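PDB 2OXB: beta-fructofuranosidase, insoluble isoenzyme CWINV1, which hydrolyses sucrose and 1-kestose, and less readily neokestose and levan, at their terminal non-reducing beta-D-fructofuranoside residues. Local coordinates for residues Tyr26-Pro38 with Val47-Trp59. The protein carries 1 engineered substitution. Numbering follows the deposited sequence.
With FRU (beta-D-fructofuranose), chain B.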
loop_
_atom_site.group_PDB
_atom_site.type_symbol
_atom_site.label_atom_id
_atom_site.label_comp_id
_atom_site.label_asym_id
_atom_site.label_seq_id
_atom_site.Cartn_x
_atom_site.Cartn_y
_atom_site.Cartn_z
ATOM N N TYR A 26 -20.052 5.827 -4.450
ATOM C CA TYR A 26 -21.478 5.697 -4.732
ATOM C C TYR A 26 -22.108 7.076 -4.544
ATOM O O TYR A 26 -22.000 7.678 -3.473
ATOM C CB TYR A 26 -22.120 4.703 -3.765
ATOM C CG TYR A 26 -23.606 4.550 -3.971
ATOM C CD1 TYR A 26 -24.108 4.167 -5.205
ATOM C CD2 TYR A 26 -24.508 4.789 -2.940
ATOM C CE1 TYR A 26 -25.469 4.022 -5.419
ATOM C CE2 TYR A 26 -25.881 4.649 -3.144
ATOM C CZ TYR A 26 -26.349 4.262 -4.395
ATOM O OH TYR A 26 -27.692 4.097 -4.634
ATOM N N LYS A 27 -22.777 7.569 -5.580
ATOM C CA LYS A 27 -23.381 8.890 -5.511
ATOM C C LYS A 27 -22.299 9.901 -5.096
ATOM O O LYS A 27 -22.447 10.629 -4.111
ATOM C CB LYS A 27 -24.552 8.904 -4.510
ATOM C CG LYS A 27 -25.788 8.105 -4.967
ATOM C CD LYS A 27 -26.956 8.198 -3.973
ATOM C CE LYS A 27 -28.135 7.314 -4.379
ATOM N NZ LYS A 27 -29.253 7.417 -3.394
ATOM N N GLY A 28 -21.201 9.918 -5.847
ATOM C CA GLY A 28 -20.111 10.839 -5.575
ATOM C C GLY A 28 -19.480 10.742 -4.200
ATOM O O GLY A 28 -18.503 11.428 -3.910
ATOM N N ILE A 29 -20.025 9.889 -3.344
ATOM C CA ILE A 29 -19.488 9.734 -1.995
ATOM C C ILE A 29 -18.651 8.458 -1.845
ATOM O O ILE A 29 -19.135 7.347 -2.061
ATOM C CB ILE A 29 -20.634 9.741 -0.950
ATOM C CG1 ILE A 29 -21.297 11.125 -0.932
ATOM C CG2 ILE A 29 -20.098 9.365 0.424
ATOM C CD1 ILE A 29 -22.566 11.202 -0.110
ATOM N N TYR A 30 -17.389 8.631 -1.476
ATOM C CA TYR A 30 -16.491 7.509 -1.290
ATOM C C TYR A 30 -16.833 6.812 0.019
ATOM O O TYR A 30 -17.499 7.374 0.898
ATOM C CB TYR A 30 -15.033 7.991 -1.273
ATOM C CG TYR A 30 -14.608 8.678 -2.558
ATOM C CD1 TYR A 30 -14.431 7.944 -3.735
ATOM C CD2 TYR A 30 -14.453 10.064 -2.614
ATOM C CE1 TYR A 30 -14.119 8.569 -4.937
ATOM C CE2 TYR A 30 -14.145 10.706 -3.809
ATOM C CZ TYR A 30 -13.982 9.956 -4.973
ATOM O OH TYR A 30 -13.722 10.579 -6.181
ATOM N N HIS A 31 -16.375 5.575 0.139
ATOM C CA HIS A 31 -16.626 4.791 1.337
ATOM C C HIS A 31 -15.363 4.024 1.732
ATOM O O HIS A 31 -14.552 3.654 0.883
ATOM C CB HIS A 31 -17.782 3.810 1.084
ATOM C CG HIS A 31 -19.130 4.461 0.973
ATOM N ND1 HIS A 31 -19.749 5.082 2.039
ATOM C CD2 HIS A 31 -20.002 4.543 -0.063
ATOM C CE1 HIS A 31 -20.942 5.512 1.668
ATOM N NE2 HIS A 31 -21.122 5.196 0.398
ATOM N N LEU A 32 -15.194 3.828 3.032
ATOM C CA LEU A 32 -14.077 3.071 3.576
ATOM C C LEU A 32 -14.570 2.353 4.810
ATOM O O LEU A 32 -15.138 2.958 5.729
ATOM C CB LEU A 32 -12.890 3.951 3.996
ATOM C CG LEU A 32 -11.800 3.180 4.790
ATOM C CD1 LEU A 32 -11.000 2.299 3.865
ATOM C CD2 LEU A 32 -10.845 4.141 5.484
ATOM N N PHE A 33 -14.371 1.047 4.810
ATOM C CA PHE A 33 -14.738 0.241 5.950
ATOM C C PHE A 33 -13.368 -0.261 6.368
ATOM O O PHE A 33 -12.360 0.230 5.857
ATOM C CB PHE A 33 -15.660 -0.908 5.523
ATOM C CG PHE A 33 -16.918 -0.458 4.816
ATOM C CD1 PHE A 33 -18.009 0.015 5.526
ATOM C CD2 PHE A 33 -17.013 -0.518 3.429
ATOM C CE1 PHE A 33 -19.170 0.417 4.863
ATOM C CE2 PHE A 33 -18.174 -0.112 2.766
ATOM C CZ PHE A 33 -19.247 0.351 3.486
ATOM N N TYR A 34 -13.319 -1.209 7.296
ATOM C CA TYR A 34 -12.053 -1.761 7.750
ATOM C C TYR A 34 -12.187 -2.601 9.001
ATOM O O TYR A 34 -13.191 -2.541 9.713
ATOM C CB TYR A 34 -11.016 -0.658 7.999
ATOM C CG TYR A 34 -11.450 0.408 8.971
ATOM C CD1 TYR A 34 -12.279 1.458 8.577
ATOM C CD2 TYR A 34 -11.011 0.383 10.284
ATOM C CE1 TYR A 34 -12.649 2.457 9.476
ATOM C CE2 TYR A 34 -11.375 1.373 11.185
ATOM C CZ TYR A 34 -12.187 2.400 10.782
ATOM O OH TYR A 34 -12.525 3.350 11.713
ATOM N N GLN A 35 -11.155 -3.395 9.243
ATOM C CA GLN A 35 -11.099 -4.262 10.397
ATOM C C GLN A 35 -10.763 -3.379 11.610
ATOM O O GLN A 35 -9.693 -2.759 11.659
ATOM C CB GLN A 35 -10.023 -5.328 10.165
ATOM C CG GLN A 35 -10.206 -6.141 8.886
ATOM C CD GLN A 35 -11.073 -7.371 9.071
ATOM O OE1 GLN A 35 -10.635 -8.375 9.619
ATOM N NE2 GLN A 35 -12.312 -7.297 8.616
ATOM N N TRP A 36 -11.678 -3.320 12.581
ATOM C CA TRP A 36 -11.493 -2.491 13.781
ATOM C C TRP A 36 -11.956 -3.161 15.087
ATOM O O TRP A 36 -12.984 -3.838 15.130
ATOM C CB TRP A 36 -12.224 -1.145 13.575
ATOM C CG TRP A 36 -12.312 -0.239 14.777
ATOM C CD1 TRP A 36 -11.297 0.475 15.354
ATOM C CD2 TRP A 36 -13.479 0.019 15.567
ATOM N NE1 TRP A 36 -11.763 1.157 16.459
ATOM C CE2 TRP A 36 -13.098 0.894 16.611
ATOM C CE3 TRP A 36 -14.814 -0.407 15.495
ATOM C CZ2 TRP A 36 -14.001 1.350 17.573
ATOM C CZ3 TRP A 36 -15.716 0.044 16.453
ATOM C CH2 TRP A 36 -15.303 0.916 17.479
ATOM N N ASN A 37 -11.174 -2.981 16.146
ATOM C CA ASN A 37 -11.521 -3.544 17.444
ATOM C C ASN A 37 -12.067 -2.469 18.359
ATOM O O ASN A 37 -11.337 -1.584 18.825
ATOM C CB ASN A 37 -10.321 -4.189 18.124
ATOM C CG ASN A 37 -10.609 -4.532 19.575
ATOM O OD1 ASN A 37 -11.769 -4.673 19.968
ATOM N ND2 ASN A 37 -9.559 -4.677 20.377
ATOM N N PRO A 38 -13.366 -2.544 18.643
ATOM C CA PRO A 38 -14.081 -1.603 19.504
ATOM C C PRO A 38 -13.776 -1.768 20.981
ATOM O O PRO A 38 -14.320 -1.048 21.815
ATOM C CB PRO A 38 -15.533 -1.915 19.199
ATOM C CG PRO A 38 -15.488 -3.399 18.993
ATOM C CD PRO A 38 -14.277 -3.576 18.121
ATOM N N VAL A 47 -14.585 -5.796 13.532
ATOM C CA VAL A 47 -15.844 -5.381 12.916
ATOM C C VAL A 47 -15.534 -4.466 11.734
ATOM O O VAL A 47 -14.407 -3.991 11.585
ATOM C CB VAL A 47 -16.720 -4.571 13.906
ATOM C CG1 VAL A 47 -18.089 -4.300 13.294
ATOM C CG2 VAL A 47 -16.850 -5.314 15.228
ATOM N N TRP A 48 -16.538 -4.209 10.904
ATOM C CA TRP A 48 -16.369 -3.323 9.760
ATOM C C TRP A 48 -16.731 -1.880 10.110
ATOM O O TRP A 48 -17.839 -1.431 9.825
ATOM C CB TRP A 48 -17.222 -3.813 8.581
ATOM C CG TRP A 48 -16.591 -4.955 7.811
ATOM C CD1 TRP A 48 -16.029 -6.092 8.335
ATOM C CD2 TRP A 48 -16.444 -5.060 6.389
ATOM N NE1 TRP A 48 -15.537 -6.894 7.326
ATOM C CE2 TRP A 48 -15.780 -6.286 6.122
ATOM C CE3 TRP A 48 -16.806 -4.243 5.312
ATOM C CZ2 TRP A 48 -15.475 -6.707 4.819
ATOM C CZ3 TRP A 48 -16.500 -4.667 4.016
ATOM C CH2 TRP A 48 -15.844 -5.883 3.785
ATOM N N ALA A 49 -15.795 -1.168 10.743
ATOM C CA ALA A 49 -16.012 0.229 11.099
ATOM C C ALA A 49 -16.186 0.979 9.793
ATOM O O ALA A 49 -15.621 0.588 8.766
ATOM C CB ALA A 49 -14.835 0.775 11.859
ATOM N N HIS A 50 -16.965 2.059 9.837
ATOM C CA HIS A 50 -17.256 2.853 8.645
ATOM C C HIS A 50 -16.831 4.309 8.746
ATOM O O HIS A 50 -16.654 4.844 9.836
ATOM C CB HIS A 50 -18.756 2.793 8.346
ATOM C CG HIS A 50 -19.117 3.164 6.944
ATOM N ND1 HIS A 50 -18.183 3.258 5.932
ATOM C CD2 HIS A 50 -20.319 3.397 6.367
ATOM C CE1 HIS A 50 -18.797 3.529 4.794
ATOM N NE2 HIS A 50 -20.094 3.618 5.030
ATOM N N SER A 51 -16.670 4.931 7.583
ATOM C CA SER A 51 -16.290 6.334 7.445
ATOM C C SER A 51 -16.570 6.675 5.976
ATOM O O SER A 51 -16.661 5.773 5.146
ATOM C CB SER A 51 -14.802 6.531 7.767
ATOM O OG SER A 51 -14.522 6.241 9.133
ATOM N N THR A 52 -16.729 7.961 5.660
ATOM C CA THR A 52 -17.002 8.422 4.286
ATOM C C THR A 52 -16.126 9.632 3.916
ATOM O O THR A 52 -15.491 10.233 4.785
ATOM C CB THR A 52 -18.484 8.839 4.118
ATOM O OG1 THR A 52 -18.828 9.808 5.115
ATOM C CG2 THR A 52 -19.405 7.633 4.260
ATOM N N SER A 53 -16.094 9.997 2.636
ATOM C CA SER A 53 -15.292 11.148 2.219
ATOM C C SER A 53 -15.704 11.729 0.870
ATOM O O SER A 53 -16.459 11.109 0.109
ATOM C CB SER A 53 -13.815 10.768 2.171
ATOM O OG SER A 53 -13.014 11.901 1.934
ATOM N N THR A 54 -15.210 12.934 0.590
ATOM C CA THR A 54 -15.497 13.613 -0.671
ATOM C C THR A 54 -14.174 13.969 -1.377
ATOM O O THR A 54 -14.161 14.373 -2.545
ATOM C CB THR A 54 -16.339 14.925 -0.455
ATOM O OG1 THR A 54 -15.472 16.046 -0.211
ATOM C CG2 THR A 54 -17.290 14.765 0.732
ATOM N N ASP A 55 -13.060 13.792 -0.672
ATOM C CA ASP A 55 -11.750 14.108 -1.227
ATOM C C ASP A 55 -10.676 13.103 -0.795
ATOM O O ASP A 55 -9.470 13.363 -0.926
ATOM C CB ASP A 55 -11.350 15.515 -0.789
ATOM C CG ASP A 55 -11.625 15.762 0.680
ATOM O OD1 ASP A 55 -11.930 14.771 1.385
ATOM O OD2 ASP A 55 -11.538 16.935 1.128
ATOM N N LEU A 56 -11.129 11.961 -0.285
ATOM C CA LEU A 56 -10.241 10.907 0.185
ATOM C C LEU A 56 -9.228 11.411 1.205
ATOM O O LEU A 56 -8.156 10.829 1.367
ATOM C CB LEU A 56 -9.497 10.265 -0.987
ATOM C CG LEU A 56 -10.256 9.321 -1.925
ATOM C CD1 LEU A 56 -9.351 8.967 -3.097
ATOM C CD2 LEU A 56 -10.703 8.063 -1.188
ATOM N N ILE A 57 -9.564 12.491 1.895
ATOM C CA ILE A 57 -8.651 13.040 2.880
ATOM C C ILE A 57 -9.373 13.261 4.193
ATOM O O ILE A 57 -8.892 12.837 5.250
ATOM C CB ILE A 57 -8.044 14.379 2.401
ATOM C CG1 ILE A 57 -7.411 14.202 1.010
ATOM C CG2 ILE A 57 -7.010 14.860 3.403
ATOM C CD1 ILE A 57 -6.229 13.266 0.964
ATOM N N ASN A 58 -10.525 13.930 4.117
ATOM C CA ASN A 58 -11.345 14.216 5.294
ATOM C C ASN A 58 -12.398 13.126 5.423
ATOM O O ASN A 58 -13.171 12.880 4.491
ATOM C CB ASN A 58 -12.057 15.563 5.161
ATOM C CG ASN A 58 -11.120 16.695 4.818
ATOM O OD1 ASN A 58 -10.072 16.870 5.437
ATOM N ND2 ASN A 58 -11.505 17.486 3.834
ATOM N N TRP A 59 -12.436 12.491 6.590
ATOM C CA TRP A 59 -13.381 11.414 6.833
ATOM C C TRP A 59 -14.367 11.638 7.971
ATOM O O TRP A 59 -13.994 12.037 9.081
ATOM C CB TRP A 59 -12.619 10.101 7.042
ATOM C CG TRP A 59 -11.740 9.790 5.852
ATOM C CD1 TRP A 59 -10.534 10.362 5.549
ATOM C CD2 TRP A 59 -12.055 8.918 4.757
ATOM N NE1 TRP A 59 -10.089 9.910 4.335
ATOM C CE2 TRP A 59 -11.004 9.027 3.823
ATOM C CE3 TRP A 59 -13.131 8.071 4.468
ATOM C CZ2 TRP A 59 -10.988 8.306 2.626
ATOM C CZ3 TRP A 59 -13.119 7.357 3.279
ATOM C CH2 TRP A 59 -12.055 7.483 2.370
HETATM C C1 FRU B . -4.621 -9.725 7.014
HETATM C C2 FRU B . -5.602 -10.695 7.686
HETATM C C3 FRU B . -6.647 -11.216 6.681
HETATM C C4 FRU B . -7.875 -11.422 7.520
HETATM C C5 FRU B . -7.710 -10.326 8.572
HETATM C C6 FRU B . -8.075 -10.763 9.977
HETATM O O1 FRU B . -3.826 -10.381 6.043
HETATM O O2 FRU B . -5.053 -11.842 8.433
HETATM O O3 FRU B . -6.268 -12.433 6.044
HETATM O O4 FRU B . -9.077 -11.242 6.762
HETATM O O5 FRU B . -6.344 -9.938 8.599
HETATM O O6 FRU B . -9.481 -10.922 10.040
#
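Strands 29-36 and 47-53 form an antiparallel beta hairpin in a blade of the five-bladed propeller of family 32, pairing Y30 with S53 at one end and W36 with V47 at the other, beside the sucrose site. W36 and V47 exchange two backbone hydrogen bonds, N to O 3.0 Å each way; Y30 N also bonds to S53 O. Between these ends the ladder is supplemented by a side chain: H50 ND1 donates to L32 O at 3.1 Å, almost straight (165°) and in the imidazole plane, but from above the carbonyl plane. H50 also lies alongside F33, its chi1 of -161° carrying CG to the side opposite the backbone N, and the rings make an offset stack with centroids 4.0 Å apart and planes 21° apart. F33 CB rests against W48 CE3 (3.5 Å), and H31 meets H50 rim to rim, completing an aromatic cluster on one side of the hairpin. Replacing H50 by an alanine would remove the imidazole, and L32 O would probably lose this side-chain donor and the F33 ring its stacking partner. On the other side, A49 CB sits over one face of the Y34 ring, a CH-pi contact 3.7 Å from the centroid, and W36 CB packs against the same methyl. L56 CD2 lies over a face of Y30, whose hydroxyl bonds to D282. Q35, its chain bent at chi2, accepts fructose O6 on OE1 at 2.8 Å, while its amide nitrogen donates to N21 OD1 and C77 O; W48 NE1 bonds to W78 O. Within the sheet, strand 29-36 is flanked by strand 15-26, which carries the active-site D19, and strand 47-53 by strand 60-66; strand 287-291 packs on L56 and Y30.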